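PDB 6DFD: metal transporter CNNM3 from Homo sapiens, which probably serves in magnesium efflux across the membrane, its cyclic nucleotide-binding homology domain mediating dimerization and being required for that activity. Local coordinates for residues Asn93-His98 against Thr182-Ser187; His99-Arg104 against Leu189-Val194; Phe56-Val61 against Lys72-Leu77; Val121-Gly124 against Lys129-Asn132. The protein carries 6 engineered substitutions. All blocks are in the same frame, centred on the assembly; numbering follows the deposited sequence.

How the contacts relate
From the N terminus, contact 3 comes first, closing a short loop between helix 47-60 and helix 71-78. Contacts 1 and 2 then cross along the chain: the consecutive segments 93-98 and 99-104 pair in turn with 182-187 and 189-194, each closing a loop of more than eighty residues. Contact 4, the hairpin 121-124 with 129-132, falls within both of these loops. Contacts 1, 2 and 4 all reach the sheet formed by strands 100-102, 181-185, 119-123 and 128-132, and contact 2 also spans to strand 189-195 of the other sheet. Contact 3 lies on the far side of the chain's centre from contacts 1 and 4 and touches contact 2 where Leu77 meets Val194.

Contact 1 of 4, residues Asn93-His98 against Thr182-Ser187; sequences NRLATH and TVRALS
Arg94 and Leu95 receive the side chain of Arg184, which rises from strand 181-185 of the beta-barrel toward the loop joining strands 84-87 and 100-102. Within this loop Asn93 to Ala96 form a type I beta turn, closed by the bond from Ala96 N to Asn93 O at 3.1 Å. Arg94, the second residue of the turn, offers its carbonyl oxygen: Arg184 NH1 makes a weak hydrogen bond of 3.4 Å to Arg94 O, with an N-H...O angle of 147°. The same oxygen also accepts a bond from His99 ND1. Out at the surface a water takes a hydrogen bond from Arg94 NH1 and a weak one from Arg184 NH1, linking two guanidinium groups whose NH1 atoms stand 6.5 Å apart. Leu95 supplies the apolar half of the contact. Its CD2 lies over one face of the Arg184 guanidinium, offset toward the rim and 3.6 Å above the plane. Replacing Arg184 by a leucine would probably leave Arg94 O without this second donor and Glu120 without its weak, long ion pair to NH2. The arginine chain starts extended, with CG anti to the backbone N (chi1 -179°), which carries CD up to Leu95; the bend at chi3 (54°) then swings the guanidinium so that one face lies against the leucine methyl, with Arg184 NE 3.8 Å from Leu95 CD2.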
loop_
_atom_site.group_PDB
_atom_site.type_symbol
_atom_site.label_atom_id
_atom_site.label_comp_id
_atom_site.label_asym_id
_atom_site.label_seq_id
_atom_site.Cartn_x
_atom_site.Cartn_y
_atom_site.Cartn_z
ATOM N N ASN A 93 6.488 13.140 -18.264
ATOM C CA ASN A 93 7.539 12.180 -17.912
ATOM C C ASN A 93 7.150 11.539 -16.580
ATOM O O ASN A 93 7.670 11.886 -15.518
ATOM C CB ASN A 93 8.916 12.836 -17.825
ATOM C CG ASN A 93 10.015 11.837 -17.510
ATOM O OD1 ASN A 93 9.810 10.624 -17.609
ATOM N ND2 ASN A 93 11.184 12.340 -17.126
ATOM N N ARG A 94 6.236 10.568 -16.653
ATOM C CA ARG A 94 5.643 9.999 -15.448
ATOM C C ARG A 94 6.638 9.198 -14.622
ATOM O O ARG A 94 6.393 8.973 -13.437
ATOM C CB ARG A 94 4.443 9.130 -15.830
ATOM C CG ARG A 94 3.392 9.926 -16.599
ATOM C CD ARG A 94 2.174 9.116 -17.012
ATOM N NE ARG A 94 1.201 10.016 -17.629
ATOM C CZ ARG A 94 0.288 10.706 -16.953
ATOM N NH1 ARG A 94 0.196 10.582 -15.631
ATOM N NH2 ARG A 94 -0.536 11.520 -17.594
ATOM N N LEU A 95 7.759 8.774 -15.201
ATOM C CA LEU A 95 8.758 8.026 -14.452
ATOM C C LEU A 95 9.951 8.893 -14.063
ATOM O O LEU A 95 11.028 8.362 -13.775
ATOM C CB LEU A 95 9.211 6.806 -15.254
ATOM C CG LEU A 95 8.110 5.812 -15.644
ATOM C CD1 LEU A 95 8.709 4.622 -16.372
ATOM C CD2 LEU A 95 7.310 5.336 -14.438
ATOM N N ALA A 96 9.779 10.214 -14.044
ATOM C CA ALA A 96 10.871 11.113 -13.701
ATOM C C ALA A 96 11.403 10.803 -12.309
ATOM O O ALA A 96 10.665 10.388 -11.412
ATOM C CB ALA A 96 10.406 12.569 -13.762
ATOM N N THR A 97 12.705 11.021 -12.128
ATOM C CA THR A 97 13.337 10.634 -10.872
ATOM C C THR A 97 12.696 11.332 -9.679
ATOM O O THR A 97 12.536 10.725 -8.615
ATOM C CB THR A 97 14.830 10.940 -10.924
ATOM O OG1 THR A 97 15.022 12.294 -11.346
ATOM C CG2 THR A 97 15.522 10.002 -11.895
ATOM N N HIS A 98 12.337 12.608 -9.823
ATOM C CA HIS A 98 11.787 13.331 -8.675
ATOM C C HIS A 98 10.389 12.853 -8.283
ATOM O O HIS A 98 9.863 13.299 -7.254
ATOM C CB HIS A 98 11.781 14.837 -8.968
ATOM C CG HIS A 98 10.723 15.271 -9.936
ATOM N ND1 HIS A 98 10.826 15.071 -11.296
ATOM C CD2 HIS A 98 9.548 15.917 -9.739
ATOM C CE1 HIS A 98 9.754 15.561 -11.894
ATOM N NE2 HIS A 98 8.965 16.084 -10.972
ATOM N N THR A 182 8.842 0.473 -3.401
ATOM C CA THR A 182 9.027 1.662 -4.210
ATOM C C THR A 182 7.725 2.439 -4.175
ATOM O O THR A 182 6.640 1.846 -4.233
ATOM C CB THR A 182 9.411 1.296 -5.657
ATOM O OG1 THR A 182 10.546 0.424 -5.638
ATOM C CG2 THR A 182 9.748 2.533 -6.469
ATOM N N VAL A 183 7.835 3.762 -4.064
ATOM C CA VAL A 183 6.672 4.640 -3.987
ATOM C C VAL A 183 6.855 5.745 -5.010
ATOM O O VAL A 183 7.841 6.491 -4.954
ATOM C CB VAL A 183 6.483 5.232 -2.580
ATOM C CG1 VAL A 183 5.290 6.177 -2.558
ATOM C CG2 VAL A 183 6.305 4.121 -1.560
ATOM N N ARG A 184 5.903 5.867 -5.933
ATOM C CA ARG A 184 6.013 6.812 -7.031
ATOM C C ARG A 184 4.779 7.694 -7.087
ATOM O O ARG A 184 3.651 7.193 -7.051
ATOM C CB ARG A 184 6.186 6.079 -8.373
ATOM C CG ARG A 184 6.321 7.010 -9.570
ATOM C CD ARG A 184 6.537 6.232 -10.867
ATOM N NE ARG A 184 5.495 5.233 -11.090
ATOM C CZ ARG A 184 4.380 5.435 -11.783
ATOM N NH1 ARG A 184 4.127 6.612 -12.347
ATOM N NH2 ARG A 184 3.508 4.448 -11.904
ATOM N N ALA A 185 4.994 8.995 -7.246
ATOM C CA ALA A 185 3.885 9.921 -7.421
ATOM C C ALA A 185 3.107 9.598 -8.687
ATOM O O ALA A 185 3.692 9.313 -9.737
ATOM C CB ALA A 185 4.400 11.351 -7.506
ATOM N N LEU A 186 1.779 9.665 -8.575
ATOM C CA LEU A 186 0.871 9.617 -9.709
ATOM C C LEU A 186 0.196 10.956 -9.961
ATOM O O LEU A 186 -0.594 11.074 -10.905
ATOM C CB LEU A 186 -0.197 8.540 -9.481
ATOM C CG LEU A 186 0.302 7.129 -9.200
ATOM C CD1 LEU A 186 -0.907 6.225 -8.932
ATOM C CD2 LEU A 186 1.141 6.594 -10.359
ATOM N N SER A 187 0.503 11.967 -9.156
ATOM C CA SER A 187 -0.120 13.282 -9.212
ATOM C C SER A 187 0.802 14.233 -8.470
ATOM O O SER A 187 1.749 13.801 -7.812
ATOM C CB SER A 187 -1.507 13.280 -8.566
ATOM O OG SER A 187 -1.398 13.135 -7.146
HETATM O O HOH W 1 1.394 8.293 -13.697
#

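Contact 2 of 4, residues His99-Arg104 against Leu189-Val194; sequences HYLYQR and LQLIKV
Leu101 meets Leu189 and Leu191 in the barrel interior, and these three leucines account for all the close packing between 99-104 and 189-194. The two methyls of Leu101 divide the work. CD1 comes tip to tip with Leu189 CD1 at 3.8 Å, while CD2 meets CD1 of Leu191 at the same 3.8 Å; Leu191 CD1 also lies 4.2 Å from Leu101 CD1, so it touches both prongs of the fork. Leu189 and Leu191 are two residues apart on one strand and turn their side chains to the same side, where the Leu101 methyls reach them. In Leu101, CG stands anti to the carbonyl carbon (chi1 -54°), directing the fork toward the opposing strand, and chi2 near 180° extends CD1 toward Leu189 while CD2 branches off toward Leu191. The contact is purely apolar, made by branch ends alone: the backbones stay well apart, with the CA atoms of Leu101 and Lys193, the nearest pair, separated by 10.0 Å. Outside this buried centre the side chains do not meet across the contact. Tyr100 and Gln103, both partly exposed, make no contact with 189-194, nor does Gln190 with 99-104. Arg104, poorly ordered, reaches instead to Glu122 and Gly124. Leu101 sits at a corner in the chain and, with Tyr102, faces Val183 in a classic beta bulge. Around the leucines, Val87 of strand 84-87 and Ile112 of strand 110-114 add to the packing, while strand 181-185 lies beside segment 99-104 and pairs with it.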
loop_
_atom_site.group_PDB
_atom_site.type_symbol
_atom_site.label_atom_id
_atom_site.label_comp_id
_atom_site.label_asym_id
_atom_site.label_seq_id
_atom_site.Cartn_x
_atom_site.Cartn_y
_atom_site.Cartn_z
ATOM N N HIS A 99 9.778 11.958 -9.061
ATOM C CA HIS A 99 8.504 11.364 -8.679
ATOM C C HIS A 99 8.647 10.254 -7.646
ATOM O O HIS A 99 7.647 9.862 -7.028
ATOM C CB HIS A 99 7.798 10.793 -9.910
ATOM C CG HIS A 99 7.365 11.831 -10.885
ATOM N ND1 HIS A 99 6.873 11.520 -12.132
ATOM C CD2 HIS A 99 7.338 13.180 -10.795
ATOM C CE1 HIS A 99 6.575 12.635 -12.775
ATOM N NE2 HIS A 99 6.845 13.656 -11.982
ATOM N N TYR A 100 9.851 9.734 -7.442
ATOM C CA TYR A 100 10.046 8.601 -6.546
ATOM C C TYR A 100 10.328 9.098 -5.136
ATOM O O TYR A 100 11.283 9.850 -4.913
ATOM C CB TYR A 100 11.185 7.705 -7.030
ATOM C CG TYR A 100 10.801 6.938 -8.267
ATOM C CD1 TYR A 100 10.917 7.517 -9.513
ATOM C CD2 TYR A 100 10.288 5.649 -8.183
ATOM C CE1 TYR A 100 10.551 6.833 -10.658
ATOM C CE2 TYR A 100 9.920 4.955 -9.324
ATOM C CZ TYR A 100 10.055 5.554 -10.555
ATOM O OH TYR A 100 9.695 4.876 -11.697
ATOM N N LEU A 101 9.501 8.665 -4.192
ATOM C CA LEU A 101 9.718 8.945 -2.778
ATOM C C LEU A 101 10.576 7.878 -2.114
ATOM O O LEU A 101 11.379 8.187 -1.220
ATOM C CB LEU A 101 8.372 9.041 -2.061
ATOM C CG LEU A 101 7.347 10.029 -2.627
ATOM C CD1 LEU A 101 6.097 10.047 -1.746
ATOM C CD2 LEU A 101 7.946 11.423 -2.754
ATOM N N TYR A 102 10.418 6.626 -2.538
ATOM C CA TYR A 102 11.205 5.513 -2.040
ATOM C C TYR A 102 11.513 4.578 -3.196
ATOM O O TYR A 102 10.720 4.446 -4.132
ATOM C CB TYR A 102 10.470 4.742 -0.944
ATOM C CG TYR A 102 10.196 5.586 0.270
ATOM C CD1 TYR A 102 11.116 5.660 1.303
ATOM C CD2 TYR A 102 9.024 6.321 0.374
ATOM C CE1 TYR A 102 10.872 6.437 2.421
ATOM C CE2 TYR A 102 8.770 7.103 1.488
ATOM C CZ TYR A 102 9.704 7.154 2.507
ATOM O OH TYR A 102 9.476 7.930 3.620
ATOM N N GLN A 103 12.670 3.929 -3.122
ATOM C CA GLN A 103 13.058 2.959 -4.134
ATOM C C GLN A 103 13.627 1.734 -3.444
ATOM O O GLN A 103 14.501 1.859 -2.579
ATOM C CB GLN A 103 14.071 3.560 -5.105
ATOM C CG GLN A 103 13.520 4.766 -5.841
ATOM C CD GLN A 103 14.571 5.485 -6.642
ATOM O OE1 GLN A 103 14.967 6.603 -6.309
ATOM N NE2 GLN A 103 15.035 4.846 -7.706
ATOM N N ARG A 104 13.105 0.561 -3.810
ATOM C CA ARG A 104 13.579 -0.704 -3.267
ATOM C C ARG A 104 15.091 -0.697 -3.127
ATOM O O ARG A 104 15.811 -0.283 -4.038
ATOM C CB ARG A 104 13.170 -1.868 -4.169
ATOM C CG ARG A 104 11.751 -2.355 -4.020
ATOM C CD ARG A 104 11.616 -3.716 -4.694
ATOM N NE ARG A 104 11.625 -4.801 -3.718
ATOM C CZ ARG A 104 10.535 -5.364 -3.201
ATOM N NH1 ARG A 104 9.320 -4.959 -3.563
ATOM N NH2 ARG A 104 10.664 -6.340 -2.313
ATOM N N LEU A 189 1.994 16.039 -5.397
ATOM C CA LEU A 189 1.896 15.625 -4.004
ATOM C C LEU A 189 2.180 16.799 -3.086
ATOM O O LEU A 189 3.087 17.595 -3.347
ATOM C CB LEU A 189 2.884 14.502 -3.648
ATOM C CG LEU A 189 2.884 13.227 -4.491
ATOM C CD1 LEU A 189 3.912 12.255 -3.935
ATOM C CD2 LEU A 189 1.502 12.595 -4.524
ATOM N N GLN A 190 1.420 16.879 -1.993
ATOM C CA GLN A 190 1.781 17.708 -0.851
ATOM C C GLN A 190 2.080 16.772 0.309
ATOM O O GLN A 190 1.242 15.927 0.654
ATOM C CB GLN A 190 0.669 18.694 -0.485
ATOM C CG GLN A 190 1.107 19.772 0.502
ATOM C CD GLN A 190 2.154 20.715 -0.078
ATOM O OE1 GLN A 190 2.093 21.090 -1.249
ATOM N NE2 GLN A 190 3.127 21.094 0.745
ATOM N N LEU A 191 3.264 16.945 0.905
ATOM C CA LEU A 191 3.895 15.951 1.762
ATOM C C LEU A 191 4.370 16.559 3.072
ATOM O O LEU A 191 4.815 17.711 3.121
ATOM C CB LEU A 191 5.139 15.333 1.086
ATOM C CG LEU A 191 4.976 14.633 -0.259
ATOM C CD1 LEU A 191 6.314 14.109 -0.701
ATOM C CD2 LEU A 191 3.962 13.512 -0.172
ATOM N N ILE A 192 4.317 15.732 4.115
ATOM C CA ILE A 192 5.102 15.900 5.335
ATOM C C ILE A 192 6.314 14.986 5.215
ATOM O O ILE A 192 6.163 13.782 4.988
ATOM C CB ILE A 192 4.267 15.548 6.580
ATOM C CG1 ILE A 192 3.127 16.554 6.754
ATOM C CG2 ILE A 192 5.138 15.466 7.838
ATOM C CD1 ILE A 192 3.592 18.011 6.959
ATOM N N LYS A 193 7.514 15.550 5.345
ATOM C CA LYS A 193 8.759 14.792 5.274
ATOM C C LYS A 193 9.570 15.037 6.536
ATOM O O LYS A 193 9.987 16.173 6.799
ATOM C CB LYS A 193 9.586 15.193 4.057
ATOM C CG LYS A 193 10.844 14.363 3.867
ATOM C CD LYS A 193 11.765 14.990 2.819
ATOM C CE LYS A 193 12.708 13.965 2.202
ATOM N NZ LYS A 193 13.555 14.549 1.112
ATOM N N VAL A 194 9.831 13.974 7.288
ATOM C CA VAL A 194 10.589 14.064 8.534
ATOM C C VAL A 194 11.817 13.181 8.401
ATOM O O VAL A 194 11.693 11.962 8.225
ATOM C CB VAL A 194 9.748 13.656 9.748
ATOM C CG1 VAL A 194 10.600 13.697 11.023
ATOM C CG2 VAL A 194 8.561 14.574 9.866
#

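Contact 3 of 4, residues Phe56-Val61 against Lys72-Leu77; sequences FLSREV and KVLLHL
Leu57 and Ser58, in the last turn of helix 47-60, lie against Leu74 of helix 71-78, with the CA atoms of Ser58 and Leu74 8.2 Å apart. The first helix is near its end here: Glu60 N still bonds to Phe56 O at 2.9 Å, whereas Val61 is the first residue to leave helical geometry. The second helix runs on through its segment, with Leu77 N bonded to Val73 O at 2.9 Å. Between them, one methyl makes the contact. Leu74 CD2 sits 4.0 Å from Leu57 CB and 3.5 Å from Ser58 OG, touching two consecutive residues of the facing helix. This is buried helix-to-helix packing in the helical part of the cyclic nucleotide-binding homology domain, beside its beta-barrel. With CG anti to the backbone N (chi1 180°), the Leu74 side chain projects out from its helix toward Leu57 and Ser58. The hydroxyl beside the methyl has its polar partner in its own helix, where Ser58 OG is hydrogen-bonded to Gln54 NE2. Leu57 also packs on Phe111 and Leu113 of strand 110-114, and Leu74 reaches Phe64 and Met69.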
loop_
_atom_site.group_PDB
_atom_site.type_symbol
_atom_site.label_atom_id
_atom_site.label_comp_id
_atom_site.label_asym_id
_atom_site.label_seq_id
_atom_site.Cartn_x
_atom_site.Cartn_y
_atom_site.Cartn_z
ATOM N N PHE A 56 -3.382 13.021 14.152
ATOM C CA PHE A 56 -3.367 11.734 13.475
ATOM C C PHE A 56 -2.100 10.964 13.798
ATOM O O PHE A 56 -2.156 9.797 14.189
ATOM C CB PHE A 56 -3.482 11.950 11.966
ATOM C CG PHE A 56 -3.394 10.685 11.161
ATOM C CD1 PHE A 56 -4.486 9.852 11.035
ATOM C CD2 PHE A 56 -2.224 10.337 10.519
ATOM C CE1 PHE A 56 -4.411 8.692 10.275
ATOM C CE2 PHE A 56 -2.144 9.173 9.761
ATOM C CZ PHE A 56 -3.240 8.359 9.636
ATOM N N LEU A 57 -0.942 11.598 13.614
ATOM C CA LEU A 57 0.313 10.899 13.851
ATOM C C LEU A 57 0.430 10.476 15.306
ATOM O O LEU A 57 0.823 9.345 15.599
ATOM C CB LEU A 57 1.493 11.779 13.460
ATOM C CG LEU A 57 1.664 12.056 11.967
ATOM C CD1 LEU A 57 2.825 13.007 11.789
ATOM C CD2 LEU A 57 1.904 10.761 11.202
ATOM N N SER A 58 0.089 11.376 16.234
ATOM C CA SER A 58 0.193 11.046 17.653
ATOM C C SER A 58 -0.676 9.852 18.011
ATOM O O SER A 58 -0.327 9.076 18.915
ATOM C CB SER A 58 -0.209 12.250 18.510
ATOM O OG SER A 58 0.651 13.352 18.278
ATOM N N ARG A 59 -1.817 9.688 17.332
ATOM C CA ARG A 59 -2.686 8.561 17.658
ATOM C C ARG A 59 -2.271 7.283 16.939
ATOM O O ARG A 59 -2.370 6.195 17.508
ATOM C CB ARG A 59 -4.136 8.888 17.304
ATOM C CG ARG A 59 -5.091 7.707 17.438
ATOM C CD ARG A 59 -5.469 7.482 18.881
ATOM N NE ARG A 59 -6.658 8.267 19.157
ATOM C CZ ARG A 59 -7.902 7.806 19.096
ATOM N NH1 ARG A 59 -8.152 6.532 18.816
ATOM N NH2 ARG A 59 -8.901 8.630 19.334
ATOM N N GLU A 60 -1.843 7.384 15.684
ATOM C CA GLU A 60 -1.790 6.228 14.802
ATOM C C GLU A 60 -0.392 5.655 14.593
ATOM O O GLU A 60 -0.281 4.482 14.219
ATOM C CB GLU A 60 -2.380 6.591 13.432
ATOM C CG GLU A 60 -3.857 6.993 13.482
ATOM C CD GLU A 60 -4.768 5.865 13.939
ATOM O OE1 GLU A 60 -5.777 6.145 14.630
ATOM O OE2 GLU A 60 -4.474 4.698 13.603
ATOM N N VAL A 61 0.671 6.436 14.810
ATOM C CA VAL A 61 2.029 6.023 14.455
ATOM C C VAL A 61 2.872 5.975 15.722
ATOM O O VAL A 61 3.061 7.001 16.389
ATOM C CB VAL A 61 2.653 6.960 13.410
ATOM C CG1 VAL A 61 3.985 6.402 12.945
ATOM C CG2 VAL A 61 1.704 7.139 12.233
ATOM N N LYS A 72 2.872 18.909 21.446
ATOM C CA LYS A 72 3.282 20.278 21.155
ATOM C C LYS A 72 4.551 20.304 20.314
ATOM O O LYS A 72 4.661 21.085 19.359
ATOM C CB LYS A 72 3.486 21.032 22.472
ATOM C CG LYS A 72 3.953 22.472 22.339
ATOM C CD LYS A 72 4.586 22.947 23.642
ATOM C CE LYS A 72 4.445 24.447 23.833
ATOM N NZ LYS A 72 4.913 25.219 22.650
ATOM N N VAL A 73 5.530 19.469 20.668
ATOM C CA VAL A 73 6.780 19.419 19.916
ATOM C C VAL A 73 6.520 18.906 18.507
ATOM O O VAL A 73 7.069 19.420 17.525
ATOM C CB VAL A 73 7.802 18.539 20.657
ATOM C CG1 VAL A 73 9.022 18.258 19.782
ATOM C CG2 VAL A 73 8.226 19.214 21.944
ATOM N N LEU A 74 5.658 17.898 18.383
ATOM C CA LEU A 74 5.341 17.378 17.059
ATOM C C LEU A 74 4.682 18.444 16.201
ATOM O O LEU A 74 5.022 18.604 15.019
ATOM C CB LEU A 74 4.434 16.155 17.173
ATOM C CG LEU A 74 4.035 15.534 15.822
ATOM C CD1 LEU A 74 5.265 15.177 14.984
ATOM C CD2 LEU A 74 3.186 14.297 16.069
ATOM N N LEU A 75 3.720 19.179 16.766
ATOM C CA LEU A 75 3.069 20.210 15.963
ATOM C C LEU A 75 4.086 21.246 15.514
ATOM O O LEU A 75 4.115 21.639 14.340
ATOM C CB LEU A 75 1.932 20.863 16.751
ATOM C CG LEU A 75 1.139 21.928 15.978
ATOM C CD1 LEU A 75 0.462 21.337 14.755
ATOM C CD2 LEU A 75 0.116 22.582 16.887
ATOM N N HIS A 76 4.961 21.668 16.428
ATOM C CA HIS A 76 6.014 22.607 16.059
ATOM C C HIS A 76 6.887 22.057 14.932
ATOM O O HIS A 76 7.282 22.799 14.026
ATOM C CB HIS A 76 6.854 22.932 17.293
ATOM C CG HIS A 76 7.930 23.940 17.050
ATOM N ND1 HIS A 76 9.267 23.661 17.241
ATOM C CD2 HIS A 76 7.870 25.232 16.647
ATOM C CE1 HIS A 76 9.983 24.735 16.960
ATOM N NE2 HIS A 76 9.160 25.703 16.598
ATOM N N LEU A 77 7.209 20.763 14.973
ATOM C CA LEU A 77 8.024 20.167 13.916
ATOM C C LEU A 77 7.298 20.204 12.580
ATOM O O LEU A 77 7.882 20.553 11.547
ATOM C CB LEU A 77 8.383 18.727 14.284
ATOM C CG LEU A 77 9.032 17.876 13.186
ATOM C CD1 LEU A 77 10.390 18.445 12.809
ATOM C CD2 LEU A 77 9.172 16.430 13.643
#

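Contact 4 of 4, residues Val121-Gly124 against Lys129-Asn132; sequences VEIG and KFEN
Val121 and Phe130 are joined by two backbone hydrogen bonds, from Val121 N to Phe130 O (2.9 Å, 170°) and from Phe130 N to Val121 O (2.9 Å). They form the hydrogen-bonded pair of antiparallel strands; Glu122 and Lys129 follow as a non-hydrogen-bonded pair. A CA-H...O contact adds to the backbone grip, Lys129 CA approaching Val121 O at 3.2 Å. Apolar contacts lie on the face carrying Val121 and Phe130. Ile123 CG2 packs obliquely on the aromatic ring, 3.7 Å from Phe130 CE2, while Val121 CB stands 4.3 Å from Phe130 CE1. The ring leans toward strand 121-123, with Phe130 CG between the backbone N and the carbonyl carbon (chi1 47°). Together the segments form the beta hairpin of strands 119-123 and 128-132, with 128-132 outermost in its sheet within the chain. Here the second subunit joins: Phe130 meets Phe130 of that subunit with planes at about 65°, and Ile123 packs on its counterpart, consistent with the domain's role in dimerization. On the Glu122 face, Glu122 CB lies 3.6 Å from Lys129 CG, but the charged ends part. The carboxylate of Glu122 forms a salt bridge with Arg104 of its own chain, whereas Lys129 NZ forms one with Glu60 of the second subunit.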
loop_
_atom_site.group_PDB
_atom_site.type_symbol
_atom_site.label_atom_id
_atom_site.label_comp_id
_atom_site.label_asym_id
_atom_site.label_seq_id
_atom_site.Cartn_x
_atom_site.Cartn_y
_atom_site.Cartn_z
ATOM N N VAL A 121 2.487 2.140 -4.954
ATOM C CA VAL A 121 3.405 1.426 -4.089
ATOM C C VAL A 121 3.574 0.033 -4.664
ATOM O O VAL A 121 2.580 -0.637 -4.969
ATOM C CB VAL A 121 2.876 1.343 -2.645
ATOM C CG1 VAL A 121 3.915 0.721 -1.738
ATOM C CG2 VAL A 121 2.463 2.712 -2.138
ATOM N N GLU A 122 4.820 -0.408 -4.802
ATOM C CA GLU A 122 5.110 -1.806 -5.096
ATOM C C GLU A 122 5.958 -2.340 -3.952
ATOM O O GLU A 122 7.009 -1.772 -3.640
ATOM C CB GLU A 122 5.804 -1.965 -6.452
ATOM C CG GLU A 122 7.202 -1.428 -6.523
ATOM C CD GLU A 122 8.239 -2.521 -6.380
ATOM O OE1 GLU A 122 8.879 -2.592 -5.313
ATOM O OE2 GLU A 122 8.398 -3.315 -7.332
ATOM N N ILE A 123 5.496 -3.416 -3.313
ATOM C CA ILE A 123 5.972 -3.740 -1.973
ATOM C C ILE A 123 6.036 -5.248 -1.772
ATOM O O ILE A 123 5.250 -6.015 -2.341
ATOM C CB ILE A 123 5.071 -3.077 -0.906
ATOM C CG1 ILE A 123 5.632 -3.336 0.493
ATOM C CG2 ILE A 123 3.648 -3.582 -1.022
ATOM C CD1 ILE A 123 5.230 -2.292 1.497
ATOM N N GLY A 124 6.996 -5.664 -0.943
ATOM C CA GLY A 124 7.115 -7.047 -0.533
ATOM C C GLY A 124 7.904 -7.873 -1.529
ATOM O O GLY A 124 8.357 -7.397 -2.573
ATOM N N LYS A 129 1.441 -4.371 -6.278
ATOM C CA LYS A 129 1.264 -2.973 -6.639
ATOM C C LYS A 129 -0.125 -2.525 -6.233
ATOM O O LYS A 129 -1.114 -3.202 -6.538
ATOM C CB LYS A 129 1.456 -2.756 -8.142
ATOM C CG LYS A 129 2.868 -2.383 -8.553
ATOM C CD LYS A 129 3.203 -2.892 -9.956
ATOM C CE LYS A 129 2.176 -2.474 -11.005
ATOM N NZ LYS A 129 2.355 -3.242 -12.270
ATOM N N PHE A 130 -0.202 -1.390 -5.547
ATOM C CA PHE A 130 -1.499 -0.782 -5.306
ATOM C C PHE A 130 -1.324 0.714 -5.100
ATOM O O PHE A 130 -0.228 1.207 -4.820
ATOM C CB PHE A 130 -2.223 -1.430 -4.121
ATOM C CG PHE A 130 -1.369 -1.615 -2.905
ATOM C CD1 PHE A 130 -1.196 -0.583 -2.002
ATOM C CD2 PHE A 130 -0.753 -2.828 -2.660
ATOM C CE1 PHE A 130 -0.409 -0.754 -0.875
ATOM C CE2 PHE A 130 0.031 -3.010 -1.540
ATOM C CZ PHE A 130 0.205 -1.972 -0.644
ATOM N N GLU A 131 -2.426 1.429 -5.263
ATOM C CA GLU A 131 -2.435 2.882 -5.198
ATOM C C GLU A 131 -2.894 3.337 -3.821
ATOM O O GLU A 131 -3.837 2.785 -3.254
ATOM C CB GLU A 131 -3.351 3.464 -6.278
ATOM C CG GLU A 131 -3.437 4.983 -6.269
ATOM C CD GLU A 131 -4.155 5.532 -7.497
ATOM O OE1 GLU A 131 -4.273 4.793 -8.499
ATOM O OE2 GLU A 131 -4.612 6.695 -7.447
ATOM N N ASN A 132 -2.220 4.352 -3.296
ATOM C CA ASN A 132 -2.526 4.935 -1.999
ATOM C C ASN A 132 -2.730 6.429 -2.167
ATOM O O ASN A 132 -2.175 7.044 -3.084
ATOM C CB ASN A 132 -1.401 4.695 -0.994
ATOM C CG ASN A 132 -1.482 3.334 -0.335
ATOM O OD1 ASN A 132 -2.485 2.628 -0.442
ATOM N ND2 ASN A 132 -0.416 2.959 0.356
#